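Side-chain contacts in alginate lyase A1-II' (Sphingomonas sp. A1, PDB 2CWS), which probably depolymerises alginate by beta-elimination as a lyase of polysaccharide lyase family 7, the deposited chain being its alginate lyase domain: residues P123-V128 against M164-T169; M136-N141 against A173-N178. All blocks are in the same frame, centred on the assembly; numbering follows the deposited sequence.

Interaction 1. Residues P123-V128 against M164-T169; sequences PLVKAV and MEIRVT
V125 lies across from I166 and A127 from M164, with CA to CA separations of 8.3 Å for V125 and I166 and 9.2 Å for A127 and M164, so the two strands run in opposite senses at a distance spanned by side chains rather than by backbone bonds. V125 meets the isoleucine with CG1, which stands anti to the backbone N (chi1 179°) and faces both ends of the isoleucine fork, 4.2 Å from I166 CD1 and equally far from I166 CG2. V125 and I166 overlap side by side, each running the other way, at ordinary van der Waals range. A127, with a single methyl, is reached by a longer partner. M164 extends through chi1 and chi2, then bends at chi3 (-65°), which brings its terminal methyl over the alanine; M164 CE lies 3.8 Å from A127 CB, and the sulfur is only slightly farther away. A long residue thus answers a short one, and M136, which touches both A127 and I166, packs beside the two pairs. On the other side of strand 162-169, R167 NH1 donates to T169 OG1 over 2.8 Å, with the acceptor nearly in the guanidinium plane; T169 OG1 is also bonded to T88. K126 likewise turns from the core and forms a salt bridge with D148. The polypeptide bends at L124, where L124 and V125 together face I111 in a classic beta bulge. Within 164-169 inward apolar residues alternate with outward polar ones, and 123-128 regains that pattern past the corner, with V125 and A127 inward and K126 outward. Two such strands from different antiparallel sheets, packed face to face, are the signature of a beta-sandwich, here the jelly roll of the concanavalin-like alginate lyases.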
loop_
_atom_site.group_PDB
_atom_site.type_symbol
_atom_site.label_atom_id
_atom_site.label_comp_id
_atom_site.label_asym_id
_atom_site.label_seq_id
_atom_site.Cartn_x
_atom_site.Cartn_y
_atom_site.Cartn_z
ATOM N N PRO A 123 2.843 -4.556 -9.541
ATOM C CA PRO A 123 2.168 -3.372 -8.929
ATOM C C PRO A 123 1.731 -2.468 -10.068
ATOM O O PRO A 123 2.377 -2.424 -11.104
ATOM C CB PRO A 123 3.232 -2.707 -8.094
ATOM C CG PRO A 123 4.513 -3.359 -8.452
ATOM C CD PRO A 123 4.274 -4.612 -9.244
ATOM N N LEU A 124 0.641 -1.744 -9.795
ATOM C CA LEU A 124 0.215 -0.665 -10.696
ATOM C C LEU A 124 0.586 0.720 -10.162
ATOM O O LEU A 124 1.187 1.511 -10.879
ATOM C CB LEU A 124 -1.305 -0.733 -10.908
ATOM C CG LEU A 124 -1.876 0.446 -11.759
ATOM C CD1 LEU A 124 -1.346 0.366 -13.205
ATOM C CD2 LEU A 124 -3.393 0.437 -11.707
ATOM N N VAL A 125 0.229 1.020 -8.916
ATOM C CA VAL A 125 0.575 2.306 -8.290
ATOM C C VAL A 125 1.402 2.014 -7.056
ATOM O O VAL A 125 0.996 1.178 -6.241
ATOM C CB VAL A 125 -0.664 3.131 -7.917
ATOM C CG1 VAL A 125 -0.235 4.442 -7.241
ATOM C CG2 VAL A 125 -1.557 3.365 -9.149
ATOM N N LYS A 126 2.494 2.726 -6.891
ATOM C CA LYS A 126 3.317 2.676 -5.690
ATOM C C LYS A 126 3.526 4.065 -5.151
ATOM O O LYS A 126 4.040 4.942 -5.872
ATOM C CB LYS A 126 4.703 2.052 -5.979
ATOM C CG LYS A 126 4.581 0.650 -6.601
ATOM C CD LYS A 126 5.893 0.202 -7.293
ATOM C CE LYS A 126 6.037 0.965 -8.643
ATOM N NZ LYS A 126 7.294 0.509 -9.324
ATOM N N ALA A 127 3.120 4.312 -3.902
ATOM C CA ALA A 127 3.294 5.624 -3.267
ATOM C C ALA A 127 4.611 5.588 -2.522
ATOM O O ALA A 127 4.704 5.007 -1.435
ATOM C CB ALA A 127 2.091 5.922 -2.380
ATOM N N VAL A 128 5.645 6.171 -3.137
ATOM C CA VAL A 128 7.016 6.099 -2.636
ATOM C C VAL A 128 7.360 7.337 -1.840
ATOM O O VAL A 128 7.416 8.447 -2.398
ATOM C CB VAL A 128 7.995 5.959 -3.813
ATOM C CG1 VAL A 128 9.424 5.843 -3.280
ATOM C CG2 VAL A 128 7.632 4.760 -4.705
ATOM N N MET A 164 -3.851 11.269 1.440
ATOM C CA MET A 164 -3.612 10.598 0.175
ATOM C C MET A 164 -4.917 10.046 -0.378
ATOM O O MET A 164 -5.774 9.607 0.390
ATOM C CB MET A 164 -2.628 9.449 0.415
ATOM C CG MET A 164 -2.268 8.691 -0.840
ATOM S SD MET A 164 -1.201 7.274 -0.487
ATOM C CE MET A 164 0.269 8.115 0.125
ATOM N N GLU A 165 -5.029 10.054 -1.714
ATOM C CA GLU A 165 -6.141 9.337 -2.337
ATOM C C GLU A 165 -5.569 8.673 -3.578
ATOM O O GLU A 165 -4.759 9.244 -4.293
ATOM C CB GLU A 165 -7.262 10.312 -2.691
ATOM C CG GLU A 165 -8.483 9.637 -3.314
ATOM C CD GLU A 165 -9.604 10.633 -3.485
ATOM O OE1 GLU A 165 -10.345 10.503 -4.464
ATOM O OE2 GLU A 165 -9.728 11.581 -2.649
ATOM N N ILE A 166 -6.027 7.448 -3.805
ATOM C CA ILE A 166 -5.657 6.728 -5.031
ATOM C C ILE A 166 -6.952 6.166 -5.609
ATOM O O ILE A 166 -7.648 5.426 -4.898
ATOM C CB ILE A 166 -4.641 5.597 -4.831
ATOM C CG1 ILE A 166 -3.448 6.092 -4.009
ATOM C CG2 ILE A 166 -4.231 5.049 -6.170
ATOM C CD1 ILE A 166 -2.422 4.966 -3.731
ATOM N N ARG A 167 -7.286 6.565 -6.821
ATOM C CA ARG A 167 -8.564 6.166 -7.457
ATOM C C ARG A 167 -8.300 5.593 -8.810
ATOM O O ARG A 167 -7.535 6.163 -9.583
ATOM C CB ARG A 167 -9.494 7.413 -7.572
ATOM C CG ARG A 167 -10.743 7.140 -8.396
ATOM C CD ARG A 167 -11.709 8.321 -8.282
ATOM N NE ARG A 167 -11.243 9.602 -8.835
ATOM C CZ ARG A 167 -11.553 10.071 -10.040
ATOM N NH1 ARG A 167 -12.274 9.364 -10.920
ATOM N NH2 ARG A 167 -11.108 11.271 -10.399
ATOM N N VAL A 168 -8.991 4.508 -9.128
ATOM C CA VAL A 168 -9.097 4.056 -10.496
ATOM C C VAL A 168 -10.538 4.286 -10.945
ATOM O O VAL A 168 -11.459 3.810 -10.265
ATOM C CB VAL A 168 -8.756 2.539 -10.641
ATOM C CG1 VAL A 168 -9.169 1.992 -12.003
ATOM C CG2 VAL A 168 -7.264 2.320 -10.393
ATOM N N THR A 169 -10.725 4.950 -12.063
ATOM C CA THR A 169 -12.027 5.006 -12.718
ATOM C C THR A 169 -11.821 4.614 -14.155
ATOM O O THR A 169 -11.094 5.308 -14.901
ATOM C CB THR A 169 -12.691 6.390 -12.612
ATOM O OG1 THR A 169 -12.996 6.635 -11.231
ATOM C CG2 THR A 169 -14.004 6.422 -13.422
#

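Interaction 2. Residues M136-N141 against A173-N178; sequences MQVKQN and AYVTMN
M136 meets one flat group across the contact, the peptide joining V175 to T176: its CE sits obliquely off the peptide plane, 3.8 Å from T176 N. The methionine is modelled in two conformers, and all that is said of its side chain holds for the one described. The aromatic ring of the second segment, that of Y174, is on the opposite side of its strand and makes a cation-pi contact with R167. What remains between the segments is apolar. M136 lies along V175 rather than pointing at it, the two side chains overlapping with opposite headings. In this conformer M136 CB comes within 3.5 Å of V175 CG2, and M136 CG stands 3.6 Å from V175 CB. V175 has its CG2 between the backbone N and the carbonyl carbon, the sterically least roomy place, and this branch makes the closest approach to M136, with CB beside it. Its other branch points back along its own strand and meets V138 of the opposite strand, V175 CG1 lying 4.3 Å from V138 CG2. The strands that carry these residues, 136-139 and 173-177, are nearly antiparallel (168°) with axes 8.5 Å apart at closest approach, and belong to the two facing sheets of the jelly-roll sandwich; the valines and the methionine are part of the hydrophobic layer between them. M136 also reaches M164 and F153, which extends that layer beyond the two segments. T176 points away from the partner strand, and its OG1 is hydrogen-bonded to the hydroxyl of T181. Where strand 133-139 gives way to a loop, K139 NZ grips two carbonyl oxygens, N141 O at 2.8 Å and that of D143, the ammonium approaching N141 O tilted 26° from the carbonyl plane.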
loop_
_atom_site.group_PDB
_atom_site.type_symbol
_atom_site.label_atom_id
_atom_site.label_comp_id
_atom_site.label_asym_id
_atom_site.label_seq_id
_atom_site.Cartn_x
_atom_site.Cartn_y
_atom_site.Cartn_z
ATOM N N MET A 136 4.213 9.228 -6.596
ATOM C CA MET A 136 3.190 8.235 -6.948
ATOM C C MET A 136 3.555 7.651 -8.289
ATOM O O MET A 136 3.301 8.251 -9.339
ATOM C CB MET A 136 1.854 8.965 -7.225
ATOM C CG MET A 136 1.194 9.291 -5.902
ATOM S SD MET A 136 0.540 7.849 -5.046
ATOM C CE MET A 136 -0.875 8.644 -4.301
ATOM N N GLN A 137 4.168 6.498 -8.277
ATOM C CA GLN A 137 4.681 5.839 -9.480
ATOM C C GLN A 137 3.573 4.964 -10.058
ATOM O O GLN A 137 2.958 4.186 -9.338
ATOM C CB GLN A 137 5.887 4.960 -9.109
ATOM C CG GLN A 137 7.030 5.809 -8.568
ATOM C CD GLN A 137 8.286 5.046 -8.158
ATOM O OE1 GLN A 137 9.319 5.682 -7.782
ATOM N NE2 GLN A 137 8.280 3.772 -8.171
ATOM N N VAL A 138 3.335 5.117 -11.356
ATOM C CA VAL A 138 2.320 4.289 -12.043
ATOM C C VAL A 138 3.021 3.480 -13.102
ATOM O O VAL A 138 3.668 4.037 -14.024
ATOM C CB VAL A 138 1.181 5.137 -12.650
ATOM C CG1 VAL A 138 0.134 4.223 -13.248
ATOM C CG2 VAL A 138 0.553 6.057 -11.599
ATOM N N LYS A 139 2.942 2.175 -13.014
ATOM C CA LYS A 139 3.622 1.339 -13.973
ATOM C C LYS A 139 3.021 1.521 -15.350
ATOM O O LYS A 139 1.809 1.663 -15.491
ATOM C CB LYS A 139 3.508 -0.119 -13.495
ATOM C CG LYS A 139 4.438 -1.046 -14.305
ATOM C CD LYS A 139 4.428 -2.477 -13.833
ATOM C CE LYS A 139 5.573 -3.323 -14.336
ATOM N NZ LYS A 139 5.767 -3.260 -15.827
ATOM N N GLN A 140 3.863 1.524 -16.390
ATOM C CA GLN A 140 3.370 1.708 -17.745
ATOM C C GLN A 140 2.618 0.476 -18.270
ATOM O O GLN A 140 1.463 0.587 -18.689
ATOM C CB GLN A 140 4.551 2.004 -18.727
ATOM C CG GLN A 140 5.080 3.446 -18.459
ATOM C CD GLN A 140 6.252 3.782 -19.340
ATOM O OE1 GLN A 140 6.284 4.896 -19.909
ATOM N NE2 GLN A 140 7.177 2.875 -19.537
ATOM N N ASN A 141 3.296 -0.691 -18.233
ATOM C CA ASN A 141 2.789 -1.863 -18.918
ATOM C C ASN A 141 2.474 -2.991 -17.924
ATOM O O ASN A 141 3.145 -3.114 -16.879
ATOM C CB ASN A 141 3.836 -2.403 -19.893
ATOM C CG ASN A 141 4.105 -1.402 -21.013
ATOM O OD1 ASN A 141 3.260 -0.550 -21.321
ATOM N ND2 ASN A 141 5.315 -1.585 -21.517
ATOM N N ALA A 173 -5.813 5.992 -13.563
ATOM C CA ALA A 173 -5.397 6.154 -12.162
ATOM C C ALA A 173 -5.274 7.638 -11.846
ATOM O O ALA A 173 -4.593 8.377 -12.579
ATOM C CB ALA A 173 -4.062 5.479 -11.905
ATOM N N TYR A 174 -5.885 8.048 -10.753
ATOM C CA TYR A 174 -5.821 9.398 -10.218
ATOM C C TYR A 174 -5.108 9.299 -8.875
ATOM O O TYR A 174 -5.580 8.599 -7.977
ATOM C CB TYR A 174 -7.228 10.007 -10.045
ATOM C CG TYR A 174 -7.980 10.036 -11.356
ATOM C CD1 TYR A 174 -8.685 8.920 -11.809
ATOM C CD2 TYR A 174 -7.967 11.189 -12.139
ATOM C CE1 TYR A 174 -9.374 8.931 -13.019
ATOM C CE2 TYR A 174 -8.647 11.223 -13.349
ATOM C CZ TYR A 174 -9.342 10.102 -13.759
ATOM O OH TYR A 174 -10.016 10.122 -14.993
ATOM N N VAL A 175 -3.971 9.978 -8.769
ATOM C CA VAL A 175 -3.096 9.864 -7.604
ATOM C C VAL A 175 -3.005 11.232 -6.957
ATOM O O VAL A 175 -2.678 12.219 -7.629
ATOM C CB VAL A 175 -1.731 9.257 -8.007
ATOM C CG1 VAL A 175 -1.947 7.839 -8.550
ATOM C CG2 VAL A 175 -0.956 10.114 -9.010
ATOM N N THR A 176 -3.280 11.284 -5.651
ATOM C CA THR A 176 -3.469 12.572 -4.998
ATOM C C THR A 176 -2.746 12.622 -3.677
ATOM O O THR A 176 -2.843 11.701 -2.850
ATOM C CB THR A 176 -4.984 12.740 -4.669
ATOM O OG1 THR A 176 -5.714 12.647 -5.919
ATOM C CG2 THR A 176 -5.317 14.063 -3.995
ATOM N N MET A 177 -2.077 13.754 -3.444
ATOM C CA MET A 177 -1.553 14.104 -2.124
ATOM C C MET A 177 -2.034 15.483 -1.759
ATOM O O MET A 177 -1.825 16.430 -2.527
ATOM C CB MET A 177 0.004 14.132 -2.136
ATOM C CG MET A 177 0.587 12.750 -2.347
ATOM S SD MET A 177 0.402 11.676 -0.909
ATOM C CE MET A 177 1.685 12.414 0.164
ATOM N N ASN A 178 -2.680 15.598 -0.621
ATOM C CA ASN A 178 -3.088 16.907 -0.084
ATOM C C ASN A 178 -3.901 17.687 -1.100
ATOM O O ASN A 178 -3.730 18.889 -1.262
ATOM C CB ASN A 178 -1.895 17.712 0.414
ATOM C CG ASN A 178 -1.079 16.921 1.450
ATOM O OD1 ASN A 178 -1.621 16.069 2.184
ATOM N ND2 ASN A 178 0.185 17.219 1.510
#

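In the fold
From the N terminus, the chain lays down strand 120-130, turns back at once into strand 133-139, passes through strand 148-154, and then builds a second pair of successive strands, 162-169 and 172-177, in the facing sheet. Interaction 1 closes a loop of 35 intervening residues, and interaction 2 one of 31. Their segments alternate along the chain, so the two loops cross rather than nest. Their centres lie about 5 Å apart. Within each sheet the neighbouring strands are probably joined by backbone hydrogen bonds, L124 with K139 in one and R167 with Y174 in the other. Together the contacts pack the hairpin 120-139 against the hairpin 162-177 across the sandwich.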